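Local coordinates for protein creatinine amidohydrolase (Nostoc punctiforme PCC 73102, PDB 3NO4) that probably hydrolyses carbon-nitrogen bonds of linear amides as a metal-dependent member of the creatininase superfamily, here with nickel bound, at residues A32-Q35 against Q36-I40; D181-S185 against H186-S190; A221-F224 against R225-P229; L251-K254 against E255-G259; F125-H129 against G130-A134. All blocks are in the same frame, centred on the assembly; numbering follows the deposited sequence.

Overall arrangement
Along the chain the order is contact 1, contact 5, contact 2, contact 3, contact 4. Contacts 1 and 5 reach the same parallel sheet through neighbouring strands 39-44 and 122-127, with centres about 25 Å apart. Contact 5 lies closest to the chain's centre, about 6 Å from it, and contact 4, on helix 242-265, touches it where Leu256 packs on Ile126. Contacts 2 and 3 share one side of the chain's centre, about 17 Å between their centres, while contact 1 lies on the opposite side, about 38 Å from contact 2 and 45 Å from contact 3. The histidines of contacts 2 and 5 approach the nickel site of His50, Asp59 and Glu191.

Contact 1: residues A32-Q35 against Q36-I40; sequences AYLQ and QSKGI
Tyr33 OH donates to Gly39 O over 2.6 Å, coming from above the carbonyl plane, and Lys38 NZ donates to Leu34 O at 2.8 Å. The tyrosine reaches forward because its CG is anti to the backbone N (chi1 172°), and the phenol edge, with CE1 and CZ, meets the Gly39 carbonyl. Lys38 bends back at its second torsion to bring the ammonium group over the helix end. Tyr33 O is gripped twice, by Gln36 N at 2.9 Å and by Ser37 N at 3.0 Å. Tyr33 OH also bonds Ile77 N of the same chain. A leucine at Tyr33 would probably leave Gly39 O and Ile77 N without their hydroxyl partner and the strand entrance less firmly held to the helix. Farther out, Ser37 CB lies 3.8 Å from Tyr33 CZ, and Leu34 CA makes a CA-H...O contact of 3.3 Å to Ser37 O. Phe120 touches Tyr33 and Leu34, and Pro94 of the second subunit packs on Leu34. Ser37 OG accepts from Gly39 N at 3.1 Å, an ST turn that carries the chain from the end of helix 27-36 into strand 39-44 of the parallel sheet.

Contact 2: residues D181-S185 against H186-S190; sequences DQEGS and HATPS
Ser190 OG and Glu183 OE2 are modelled only 2.4 Å apart, so short that the length of this hydrogen bond is doubtful. Glu183 OE1 accepts from Ser190 N at 3.2 Å through its syn lone pair. The carboxylate thus straddles the main chain and the side chain of one residue in the first turn of helix 189-198, where the positive end of the helix dipole would be expected to steady its charge. A trans first torsion (chi1 168°) and a bend at the next (chi2 70°) carry the Glu183 side chain there. Thr188, at the N-cap position, lays its CB 3.3 Å from Glu183 OE2, and its OG1 makes at most a weak bond to that oxygen. Its methyl CG2 meets Glu183 O at 3.2 Å, and Pro189 CD approaches the same oxygen equally closely; this buried carbonyl has no polar partner in the model. Earlier in the turn, Ser185 and His186 both face Met233 in a classic beta bulge. His186 gives NE2 to Gln49 O and stacks on His90, its side chain about 4 Å from the nickel ion. Thr188 N bonds the nickel ligand Glu191, while Ala175 and Tyr179 of helix 169-179 pack against Glu183, Ser190 and Pro189, so the turn that leads into helix 189-198 lies against helix 169-179.

Contact 3: residues A221-F224 against R225-P229; sequences AADF and RVRYP
Asp223 turns its carboxylate toward the following turn of the helix by placing CG beside its own carbonyl carbon (chi1 175°), and Arg227, extended from CG to NE, brings its guanidinium edge to it. The salt bridge rests on Arg227 NE, 2.7 Å from Asp223 OD2, which it meets on the syn side and in the guanidinium plane. A weak bond joins Arg227 NH2 to Asp223 OD1 at 3.2 Å, consistent with the 47° twist between the two planes. A leucine in place of Arg227 would probably leave the Asp223 carboxylate without its cationic mate and take from Asp267 of the third subunit its salt-bridge partner. Next to the salt bridge, the i/i+4 pair Phe224 and Tyr228 meets with Tyr228 CD2 over a face of the Phe224 ring, 3.5 Å from Phe224 CE2, the ring planes inclined at 49°. Tyr228 N closes the last helical turn on Phe224 O at 2.8 Å, and Tyr228 OH bonds Arg217 O. Helix 221-227 lies between its own chain and two other subunits: Phe224 turns to His90, edge-to-face, and with Tyr228 packs on Met233, while Ala222 and Val226 lie against Gln156 of the third subunit and Arg225 against Trp27 of the second.

Contact 4: residues L251-K254 against E255-G259; sequences LAVK and ELSNG
Val253 O takes two bonds from Ser257 one turn later in the long helix 242-265: the backbone N at 2.9 Å and the hydroxyl OG at 2.7 Å, reaching it from opposite faces of the carbonyl plane. Ser257 OG can fold back in this way because it stands beside its own backbone N (chi1 -68°), so the hydroxyl of this buried residue is satisfied within the helix. Regular i to i+4 bonds flank the pair: Glu255 N on Leu251 O, Leu256 N on Ala252 O at 2.9 Å, and Asn258 N on Lys254 O, the last stretched to 3.3 Å. Ser257 rests on Ala73 and Thr74 of helix 58-74, and Ala252 on Ile66 of that helix and on Val171 of helix 169-179. Leu251 packs on Ser170 and Leu174, and the Glu255 carboxylate reaches Ser170 OG and Gly169 N, tying this helix to the start of helix 169-179. The buried Leu256 touches Val70, Trp165 and, in strand 122-127, Tyr124. It also passes close over the preceding turn, with both CB and CG of Leu256 3.3 Å from Ala252 O.

Contact 5: residues F125-H129 against G130-A134; sequences FINGH and GGNIA
The loop leaving strand 122-127 for helix 132-150, within a beta-alpha-beta unit, combines an Asx turn at Asn127 with a type I beta turn from His129 to Asn132. Asn127 OD1 accepts from Asn132 ND2 at 3.0 Å in a nearly straight bond, and from His129 N at 3.1 Å on the opposite face of its carbonyl plane. Asn127 ND2 answers by donating to His129 O at 2.9 Å; Asn132 N reaches that same oxygen from the other face at 3.0 Å. The two amides are turned 44° against each other. Asn127 points its CG away from its own backbone N, in the trans position (chi1 175°), which carries the amide into the turn. Beyond it Gly131 lies over one face of the His129 ring, its CA 3.8 Å from the ring centroid in a CH-pi contact, while Asn132 OD1 comes to the ring edge, 3.5 Å from His129 CD2. Outside the turn, Asn127 ND2 bonds Asn164, Asn132 bonds Met86 N and Gly45 O, and His129 NE2 donates to Met86 O. With ring and loop so gripped, His129 is probably held in one rotation beside an unidentified ligand, about 5 Å from the nickel ion.

Contact 1: residues A32-Q35 against Q36-I40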
loop_
_atom_site.group_PDB
_atom_site.type_symbol
_atom_site.label_atom_id
_atom_site.label_comp_id
_atom_site.label_asym_id
_atom_site.label_seq_id
_atom_site.Cartn_x
_atom_site.Cartn_y
_atom_site.Cartn_z
ATOM N N ALA A 32 7.737 -35.112 1.455
ATOM C CA ALA A 32 8.391 -36.137 2.287
ATOM C C ALA A 32 9.166 -35.504 3.471
ATOM O O ALA A 32 9.022 -35.949 4.611
ATOM C CB ALA A 32 9.319 -37.048 1.443
ATOM N N TYR A 33 9.923 -34.438 3.203
ATOM C CA TYR A 33 10.639 -33.671 4.242
ATOM C C TYR A 33 9.720 -33.163 5.344
ATOM O O TYR A 33 10.069 -33.275 6.529
ATOM C CB TYR A 33 11.413 -32.504 3.621
ATOM C CG TYR A 33 12.041 -31.531 4.586
ATOM C CD1 TYR A 33 11.311 -30.445 5.108
ATOM C CD2 TYR A 33 13.363 -31.682 4.982
ATOM C CE1 TYR A 33 11.893 -29.550 5.995
ATOM C CE2 TYR A 33 13.953 -30.796 5.879
ATOM C CZ TYR A 33 13.228 -29.739 6.377
ATOM O OH TYR A 33 13.856 -28.862 7.233
ATOM N N LEU A 34 8.570 -32.599 4.950
ATOM C CA LEU A 34 7.583 -32.065 5.902
ATOM C C LEU A 34 6.969 -33.082 6.869
ATOM O O LEU A 34 6.427 -32.671 7.886
ATOM C CB LEU A 34 6.464 -31.277 5.192
ATOM C CG LEU A 34 6.897 -29.896 4.667
ATOM C CD1 LEU A 34 5.885 -29.317 3.708
ATOM C CD2 LEU A 34 7.106 -28.954 5.850
ATOM N N GLN A 35 7.054 -34.378 6.560
ATOM C CA GLN A 35 6.697 -35.421 7.541
ATOM C C GLN A 35 7.680 -35.448 8.731
ATOM O O GLN A 35 7.273 -35.788 9.824
ATOM C CB GLN A 35 6.652 -36.817 6.887
ATOM C CG GLN A 35 5.627 -36.993 5.745
ATOM C CD GLN A 35 4.161 -36.806 6.198
ATOM O OE1 GLN A 35 3.498 -35.891 5.734
ATOM N NE2 GLN A 35 3.663 -37.676 7.104
ATOM N N GLN A 36 8.955 -35.101 8.482
ATOM C CA GLN A 36 10.042 -35.183 9.470
ATOM C C GLN A 36 10.308 -33.831 10.158
ATOM O O GLN A 36 10.677 -33.795 11.313
ATOM C CB GLN A 36 11.339 -35.662 8.790
ATOM C CG GLN A 36 11.211 -36.913 7.920
ATOM C CD GLN A 36 10.651 -38.064 8.695
ATOM O OE1 GLN A 36 10.641 -38.045 9.928
ATOM N NE2 GLN A 36 10.156 -39.070 7.988
ATOM N N SER A 37 10.135 -32.722 9.441
ATOM C CA SER A 37 10.476 -31.403 9.984
ATOM C C SER A 37 9.615 -30.304 9.432
ATOM O O SER A 37 9.205 -30.395 8.297
ATOM C CB SER A 37 11.943 -31.071 9.673
ATOM O OG SER A 37 12.288 -29.776 10.173
ATOM N N LYS A 38 9.355 -29.266 10.245
ATOM C CA LYS A 38 8.634 -28.082 9.784
ATOM C C LYS A 38 9.549 -26.851 9.674
ATOM O O LYS A 38 9.051 -25.736 9.491
ATOM C CB LYS A 38 7.411 -27.782 10.687
ATOM C CG LYS A 38 6.521 -28.999 11.084
ATOM C CD LYS A 38 5.967 -29.761 9.861
ATOM C CE LYS A 38 5.107 -30.983 10.258
ATOM N NZ LYS A 38 4.237 -31.350 9.123
ATOM N N GLY A 39 10.873 -27.066 9.701
ATOM C CA GLY A 39 11.839 -25.989 9.634
ATOM C C GLY A 39 12.394 -25.743 8.233
ATOM O O GLY A 39 12.474 -26.650 7.404
ATOM N N ILE A 40 12.723 -24.487 7.965
ATOM C CA ILE A 40 13.361 -24.054 6.740
ATOM C C ILE A 40 14.292 -22.865 7.068
ATOM O O ILE A 40 13.958 -22.006 7.919
ATOM C CB ILE A 40 12.296 -23.658 5.645
ATOM C CG1 ILE A 40 12.976 -23.312 4.323
ATOM C CG2 ILE A 40 11.409 -22.520 6.142
ATOM C CD1 ILE A 40 12.054 -23.418 3.045
HETATM O O HOH W 1 9.103 -38.615 5.005
HETATM O O HOH W 2 15.074 -29.387 10.337
#

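Contact 2: residues D181-S185 against H186-S190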
loop_
_atom_site.group_PDB
_atom_site.type_symbol
_atom_site.label_atom_id
_atom_site.label_comp_id
_atom_site.label_asym_id
_atom_site.label_seq_id
_atom_site.Cartn_x
_atom_site.Cartn_y
_atom_site.Cartn_z
ATOM N N ASP A 181 40.748 -3.236 16.696
ATOM C CA ASP A 181 39.886 -2.086 16.426
ATOM C C ASP A 181 39.861 -1.665 14.939
ATOM O O ASP A 181 39.196 -0.702 14.599
ATOM C CB ASP A 181 40.230 -0.930 17.382
ATOM C CG ASP A 181 39.833 -1.246 18.822
ATOM O OD1 ASP A 181 38.637 -1.563 19.064
ATOM O OD2 ASP A 181 40.718 -1.195 19.703
ATOM N N GLN A 182 40.544 -2.415 14.060
ATOM C CA GLN A 182 40.423 -2.259 12.598
ATOM C C GLN A 182 39.359 -3.176 11.957
ATOM O O GLN A 182 39.244 -3.210 10.738
ATOM C CB GLN A 182 41.781 -2.471 11.917
ATOM C CG GLN A 182 42.818 -1.399 12.224
ATOM C CD GLN A 182 44.087 -1.619 11.426
ATOM O OE1 GLN A 182 44.185 -1.271 10.255
ATOM N NE2 GLN A 182 45.030 -2.245 12.035
ATOM N N GLU A 183 38.563 -3.890 12.753
ATOM C CA GLU A 183 37.434 -4.654 12.210
ATOM C C GLU A 183 36.380 -3.710 11.650
ATOM O O GLU A 183 35.839 -3.962 10.567
ATOM C CB GLU A 183 36.832 -5.599 13.271
ATOM C CG GLU A 183 35.462 -6.266 12.963
ATOM C CD GLU A 183 35.472 -7.332 11.865
ATOM O OE1 GLU A 183 36.559 -7.641 11.277
ATOM O OE2 GLU A 183 34.354 -7.855 11.592
ATOM N N GLY A 184 36.071 -2.646 12.397
ATOM C CA GLY A 184 35.033 -1.680 11.996
ATOM C C GLY A 184 33.623 -2.240 11.917
ATOM O O GLY A 184 33.338 -3.290 12.516
ATOM N N SER A 185 32.746 -1.527 11.192
ATOM C CA SER A 185 31.311 -1.784 11.149
ATOM C C SER A 185 30.776 -2.162 9.768
ATOM O O SER A 185 29.702 -2.695 9.701
ATOM C CB SER A 185 30.495 -0.527 11.548
ATOM O OG SER A 185 30.880 -0.021 12.769
ATOM N N HIS A 186 31.467 -1.766 8.695
ATOM C CA HIS A 186 31.058 -2.060 7.331
ATOM C C HIS A 186 32.292 -2.221 6.427
ATOM O O HIS A 186 33.271 -1.493 6.565
ATOM C CB HIS A 186 30.088 -0.971 6.802
ATOM C CG HIS A 186 29.618 -1.250 5.412
ATOM N ND1 HIS A 186 28.623 -2.154 5.134
ATOM C CD2 HIS A 186 30.092 -0.832 4.217
ATOM C CE1 HIS A 186 28.467 -2.232 3.820
ATOM N NE2 HIS A 186 29.336 -1.429 3.239
ATOM N N ALA A 187 32.222 -3.198 5.522
ATOM C CA ALA A 187 33.344 -3.648 4.705
ATOM C C ALA A 187 34.430 -4.125 5.670
ATOM O O ALA A 187 35.549 -3.653 5.621
ATOM C CB ALA A 187 33.839 -2.532 3.748
ATOM N N THR A 188 34.039 -5.015 6.581
ATOM C CA THR A 188 34.894 -5.450 7.668
ATOM C C THR A 188 35.888 -6.499 7.138
ATOM O O THR A 188 35.552 -7.242 6.221
ATOM C CB THR A 188 34.119 -6.083 8.854
ATOM O OG1 THR A 188 33.534 -7.330 8.455
ATOM C CG2 THR A 188 33.069 -5.143 9.429
ATOM N N PRO A 189 37.106 -6.554 7.694
ATOM C CA PRO A 189 38.003 -7.652 7.292
ATOM C C PRO A 189 37.424 -9.049 7.513
ATOM O O PRO A 189 37.686 -9.926 6.687
ATOM C CB PRO A 189 39.287 -7.399 8.098
ATOM C CG PRO A 189 38.962 -6.343 9.082
ATOM C CD PRO A 189 37.801 -5.589 8.553
ATOM N N SER A 190 36.590 -9.242 8.539
ATOM C CA SER A 190 35.984 -10.588 8.747
ATOM C C SER A 190 35.078 -11.050 7.591
ATOM O O SER A 190 35.236 -12.173 7.078
ATOM C CB SER A 190 35.284 -10.729 10.115
ATOM O OG SER A 190 34.185 -9.869 10.243
#

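Contact 3: residues A221-F224 against R225-P229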
loop_
_atom_site.group_PDB
_atom_site.type_symbol
_atom_site.label_atom_id
_atom_site.label_comp_id
_atom_site.label_asym_id
_atom_site.label_seq_id
_atom_site.Cartn_x
_atom_site.Cartn_y
_atom_site.Cartn_z
ATOM N N ALA A 221 21.294 8.183 2.441
ATOM C CA ALA A 221 22.321 7.738 1.497
ATOM C C ALA A 221 23.348 8.829 1.182
ATOM O O ALA A 221 24.532 8.543 1.168
ATOM C CB ALA A 221 21.674 7.237 0.201
ATOM N N ALA A 222 22.867 10.062 0.961
ATOM C CA ALA A 222 23.697 11.222 0.626
ATOM C C ALA A 222 24.641 11.555 1.775
ATOM O O ALA A 222 25.854 11.669 1.559
ATOM C CB ALA A 222 22.829 12.469 0.218
ATOM N N ASP A 223 24.085 11.628 2.994
ATOM C CA ASP A 223 24.857 11.810 4.236
ATOM C C ASP A 223 25.904 10.677 4.406
ATOM O O ASP A 223 27.066 10.942 4.791
ATOM C CB ASP A 223 23.912 11.907 5.471
ATOM C CG ASP A 223 24.667 11.964 6.814
ATOM O OD1 ASP A 223 24.987 13.079 7.271
ATOM O OD2 ASP A 223 24.951 10.882 7.392
ATOM N N PHE A 224 25.484 9.446 4.131
ATOM C CA PHE A 224 26.358 8.285 4.295
ATOM C C PHE A 224 27.655 8.426 3.488
ATOM O O PHE A 224 28.732 8.220 4.021
ATOM C CB PHE A 224 25.661 6.998 3.936
ATOM C CG PHE A 224 26.463 5.769 4.271
ATOM C CD1 PHE A 224 27.342 5.227 3.345
ATOM C CD2 PHE A 224 26.342 5.158 5.526
ATOM C CE1 PHE A 224 28.133 4.084 3.659
ATOM C CE2 PHE A 224 27.131 4.017 5.854
ATOM C CZ PHE A 224 28.023 3.484 4.913
ATOM N N ARG A 225 27.529 8.801 2.219
ATOM C CA ARG A 225 28.700 8.892 1.342
ATOM C C ARG A 225 29.623 10.042 1.721
ATOM O O ARG A 225 30.831 9.898 1.594
ATOM C CB ARG A 225 28.292 8.964 -0.136
ATOM C CG ARG A 225 29.473 9.037 -1.086
ATOM C CD ARG A 225 29.203 8.400 -2.404
ATOM N NE ARG A 225 30.348 8.596 -3.272
ATOM C CZ ARG A 225 30.472 8.160 -4.527
ATOM N NH1 ARG A 225 29.512 7.438 -5.119
ATOM N NH2 ARG A 225 31.610 8.412 -5.189
ATOM N N VAL A 226 29.061 11.156 2.202
ATOM C CA VAL A 226 29.850 12.243 2.806
ATOM C C VAL A 226 30.633 11.759 4.031
ATOM O O VAL A 226 31.835 12.008 4.133
ATOM C CB VAL A 226 28.959 13.510 3.154
ATOM C CG1 VAL A 226 29.783 14.586 3.942
ATOM C CG2 VAL A 226 28.368 14.107 1.863
ATOM N N ARG A 227 29.968 11.046 4.936
ATOM C CA ARG A 227 30.617 10.514 6.143
ATOM C C ARG A 227 31.658 9.464 5.876
ATOM O O ARG A 227 32.660 9.429 6.575
ATOM C CB ARG A 227 29.613 9.889 7.115
ATOM C CG ARG A 227 28.818 10.915 7.851
ATOM C CD ARG A 227 27.881 10.259 8.876
ATOM N NE ARG A 227 26.901 11.272 9.222
ATOM C CZ ARG A 227 27.084 12.267 10.088
ATOM N NH1 ARG A 227 28.196 12.394 10.825
ATOM N NH2 ARG A 227 26.111 13.143 10.239
ATOM N N TYR A 228 31.391 8.609 4.887
ATOM C CA TYR A 228 32.201 7.393 4.613
ATOM C C TYR A 228 32.502 7.401 3.109
ATOM O O TYR A 228 31.856 6.696 2.352
ATOM C CB TYR A 228 31.432 6.140 5.075
ATOM C CG TYR A 228 30.847 6.243 6.480
ATOM C CD1 TYR A 228 31.664 6.214 7.610
ATOM C CD2 TYR A 228 29.471 6.427 6.670
ATOM C CE1 TYR A 228 31.114 6.341 8.903
ATOM C CE2 TYR A 228 28.911 6.535 7.939
ATOM C CZ TYR A 228 29.737 6.495 9.063
ATOM O OH TYR A 228 29.181 6.614 10.313
ATOM N N PRO A 229 33.467 8.235 2.664
ATOM C CA PRO A 229 33.636 8.498 1.203
ATOM C C PRO A 229 33.991 7.318 0.326
ATOM O O PRO A 229 33.549 7.275 -0.836
ATOM C CB PRO A 229 34.733 9.580 1.147
ATOM C CG PRO A 229 34.761 10.174 2.502
ATOM C CD PRO A 229 34.356 9.108 3.458
#

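Contact 4: residues L251-K254 against E255-G259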
loop_
_atom_site.group_PDB
_atom_site.type_symbol
_atom_site.label_atom_id
_atom_site.label_comp_id
_atom_site.label_asym_id
_atom_site.label_seq_id
_atom_site.Cartn_x
_atom_site.Cartn_y
_atom_site.Cartn_z
ATOM N N LEU A 251 33.326 -21.405 12.197
ATOM C CA LEU A 251 32.761 -20.906 13.446
ATOM C C LEU A 251 31.293 -20.530 13.284
ATOM O O LEU A 251 30.488 -20.891 14.130
ATOM C CB LEU A 251 33.526 -19.695 13.949
ATOM C CG LEU A 251 34.962 -19.920 14.449
ATOM C CD1 LEU A 251 35.661 -18.579 14.583
ATOM C CD2 LEU A 251 35.007 -20.726 15.777
ATOM N N ALA A 252 30.961 -19.787 12.221
ATOM C CA ALA A 252 29.595 -19.382 11.948
ATOM C C ALA A 252 28.669 -20.599 11.740
ATOM O O ALA A 252 27.545 -20.614 12.271
ATOM C CB ALA A 252 29.514 -18.394 10.710
ATOM N N VAL A 253 29.144 -21.606 11.001
ATOM C CA VAL A 253 28.343 -22.811 10.718
ATOM C C VAL A 253 28.118 -23.603 12.004
ATOM O O VAL A 253 27.002 -24.044 12.256
ATOM C CB VAL A 253 28.950 -23.655 9.580
ATOM C CG1 VAL A 253 28.288 -25.066 9.453
ATOM C CG2 VAL A 253 28.836 -22.858 8.269
ATOM N N LYS A 254 29.137 -23.703 12.851
ATOM C CA LYS A 254 29.005 -24.447 14.103
ATOM C C LYS A 254 28.023 -23.783 15.060
ATOM O O LYS A 254 27.155 -24.449 15.630
ATOM C CB LYS A 254 30.369 -24.600 14.801
ATOM C CG LYS A 254 30.289 -25.344 16.108
ATOM C CD LYS A 254 31.683 -25.700 16.646
ATOM C CE LYS A 254 31.574 -26.200 18.097
ATOM N NZ LYS A 254 32.805 -26.917 18.478
ATOM N N GLU A 255 28.186 -22.477 15.246
ATOM C CA GLU A 255 27.356 -21.743 16.165
ATOM C C GLU A 255 25.888 -21.644 15.673
ATOM O O GLU A 255 24.972 -21.831 16.478
ATOM C CB GLU A 255 27.939 -20.368 16.444
ATOM C CG GLU A 255 27.365 -19.794 17.729
ATOM C CD GLU A 255 28.090 -18.585 18.238
ATOM O OE1 GLU A 255 29.336 -18.614 18.332
ATOM O OE2 GLU A 255 27.381 -17.619 18.580
ATOM N N LEU A 256 25.677 -21.375 14.384
ATOM C CA LEU A 256 24.314 -21.303 13.830
ATOM C C LEU A 256 23.604 -22.661 13.590
ATOM O O LEU A 256 22.378 -22.684 13.497
ATOM C CB LEU A 256 24.283 -20.436 12.556
ATOM C CG LEU A 256 24.692 -18.964 12.781
ATOM C CD1 LEU A 256 24.344 -18.117 11.530
ATOM C CD2 LEU A 256 24.022 -18.358 14.023
ATOM N N SER A 257 24.366 -23.765 13.495
ATOM C CA SER A 257 23.812 -25.107 13.520
ATOM C C SER A 257 23.201 -25.382 14.895
ATOM O O SER A 257 22.079 -25.905 14.983
ATOM C CB SER A 257 24.884 -26.173 13.173
ATOM O OG SER A 257 25.267 -26.025 11.807
ATOM N N ASN A 258 23.937 -25.046 15.965
ATOM C CA ASN A 258 23.399 -25.148 17.325
ATOM C C ASN A 258 22.162 -24.246 17.470
ATOM O O ASN A 258 21.123 -24.678 17.968
ATOM C CB ASN A 258 24.477 -24.851 18.380
ATOM C CG ASN A 258 25.482 -25.999 18.537
ATOM O OD1 ASN A 258 25.126 -27.178 18.439
ATOM N ND2 ASN A 258 26.737 -25.656 18.778
ATOM N N GLY A 259 22.256 -23.008 16.993
ATOM C CA GLY A 259 21.127 -22.086 17.066
ATOM C C GLY A 259 19.859 -22.531 16.321
ATOM O O GLY A 259 18.748 -22.381 16.829
#

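Contact 5: residues F125-H129 against G130-A134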
loop_
_atom_site.group_PDB
_atom_site.type_symbol
_atom_site.label_atom_id
_atom_site.label_comp_id
_atom_site.label_asym_id
_atom_site.label_seq_id
_atom_site.Cartn_x
_atom_site.Cartn_y
_atom_site.Cartn_z
ATOM N N PHE A 125 16.009 -17.305 9.506
ATOM C CA PHE A 125 16.628 -16.416 8.528
ATOM C C PHE A 125 18.069 -16.195 8.960
ATOM O O PHE A 125 18.298 -15.573 10.002
ATOM C CB PHE A 125 15.940 -15.064 8.438
ATOM C CG PHE A 125 14.577 -15.136 7.816
ATOM C CD1 PHE A 125 13.484 -15.557 8.559
ATOM C CD2 PHE A 125 14.406 -14.871 6.462
ATOM C CE1 PHE A 125 12.164 -15.643 7.931
ATOM C CE2 PHE A 125 13.124 -14.961 5.858
ATOM C CZ PHE A 125 12.028 -15.350 6.615
ATOM N N ILE A 126 19.021 -16.653 8.141
ATOM C CA ILE A 126 20.445 -16.456 8.438
ATOM C C ILE A 126 20.824 -15.253 7.642
ATOM O O ILE A 126 20.828 -15.280 6.402
ATOM C CB ILE A 126 21.295 -17.634 8.080
ATOM C CG1 ILE A 126 20.983 -18.806 9.027
ATOM C CG2 ILE A 126 22.778 -17.273 8.165
ATOM C CD1 ILE A 126 21.648 -20.159 8.600
ATOM N N ASN A 127 21.130 -14.183 8.369
ATOM C CA ASN A 127 21.253 -12.855 7.794
ATOM C C ASN A 127 22.723 -12.390 7.719
ATOM O O ASN A 127 23.510 -12.633 8.619
ATOM C CB ASN A 127 20.404 -11.891 8.609
ATOM C CG ASN A 127 20.548 -10.451 8.166
ATOM O OD1 ASN A 127 20.480 -10.138 6.970
ATOM N ND2 ASN A 127 20.715 -9.562 9.132
ATOM N N GLY A 128 23.053 -11.702 6.627
ATOM C CA GLY A 128 24.373 -11.155 6.386
ATOM C C GLY A 128 24.478 -9.639 6.428
ATOM O O GLY A 128 25.569 -9.134 6.285
ATOM N N HIS A 129 23.352 -8.917 6.579
ATOM C CA HIS A 129 23.300 -7.456 6.469
ATOM C C HIS A 129 22.547 -6.870 7.678
ATOM O O HIS A 129 21.344 -7.078 7.806
ATOM C CB HIS A 129 22.612 -7.047 5.140
ATOM C CG HIS A 129 22.427 -5.571 4.991
ATOM N ND1 HIS A 129 23.454 -4.675 5.196
ATOM C CD2 HIS A 129 21.334 -4.832 4.680
ATOM C CE1 HIS A 129 22.992 -3.443 5.057
ATOM N NE2 HIS A 129 21.713 -3.514 4.717
ATOM N N GLY A 130 23.274 -6.187 8.556
ATOM C CA GLY A 130 22.735 -5.468 9.725
ATOM C C GLY A 130 21.513 -4.611 9.435
ATOM O O GLY A 130 20.581 -4.601 10.222
ATOM N N GLY A 131 21.498 -3.959 8.271
ATOM C CA GLY A 131 20.398 -3.105 7.854
ATOM C C GLY A 131 19.077 -3.825 7.655
ATOM O O GLY A 131 18.046 -3.183 7.684
ATOM N N ASN A 132 19.119 -5.146 7.437
ATOM C CA ASN A 132 17.913 -5.952 7.349
ATOM C C ASN A 132 17.278 -6.241 8.698
ATOM O O ASN A 132 16.141 -6.638 8.719
ATOM C CB ASN A 132 18.137 -7.324 6.707
ATOM C CG ASN A 132 18.572 -7.276 5.269
ATOM O OD1 ASN A 132 18.195 -6.396 4.508
ATOM N ND2 ASN A 132 19.334 -8.281 4.874
ATOM N N ILE A 133 17.989 -6.111 9.808
ATOM C CA ILE A 133 17.507 -6.667 11.073
ATOM C C ILE A 133 16.145 -6.060 11.471
ATOM O O ILE A 133 15.183 -6.788 11.690
ATOM C CB ILE A 133 18.555 -6.513 12.219
ATOM C CG1 ILE A 133 19.792 -7.395 11.933
ATOM C CG2 ILE A 133 17.939 -6.920 13.574
ATOM C CD1 ILE A 133 20.970 -7.107 12.874
ATOM N N ALA A 134 16.086 -4.731 11.516
ATOM C CA ALA A 134 14.884 -4.002 11.963
ATOM C C ALA A 134 13.670 -4.303 11.083
ATOM O O ALA A 134 12.605 -4.673 11.576
ATOM C CB ALA A 134 15.147 -2.495 12.012
#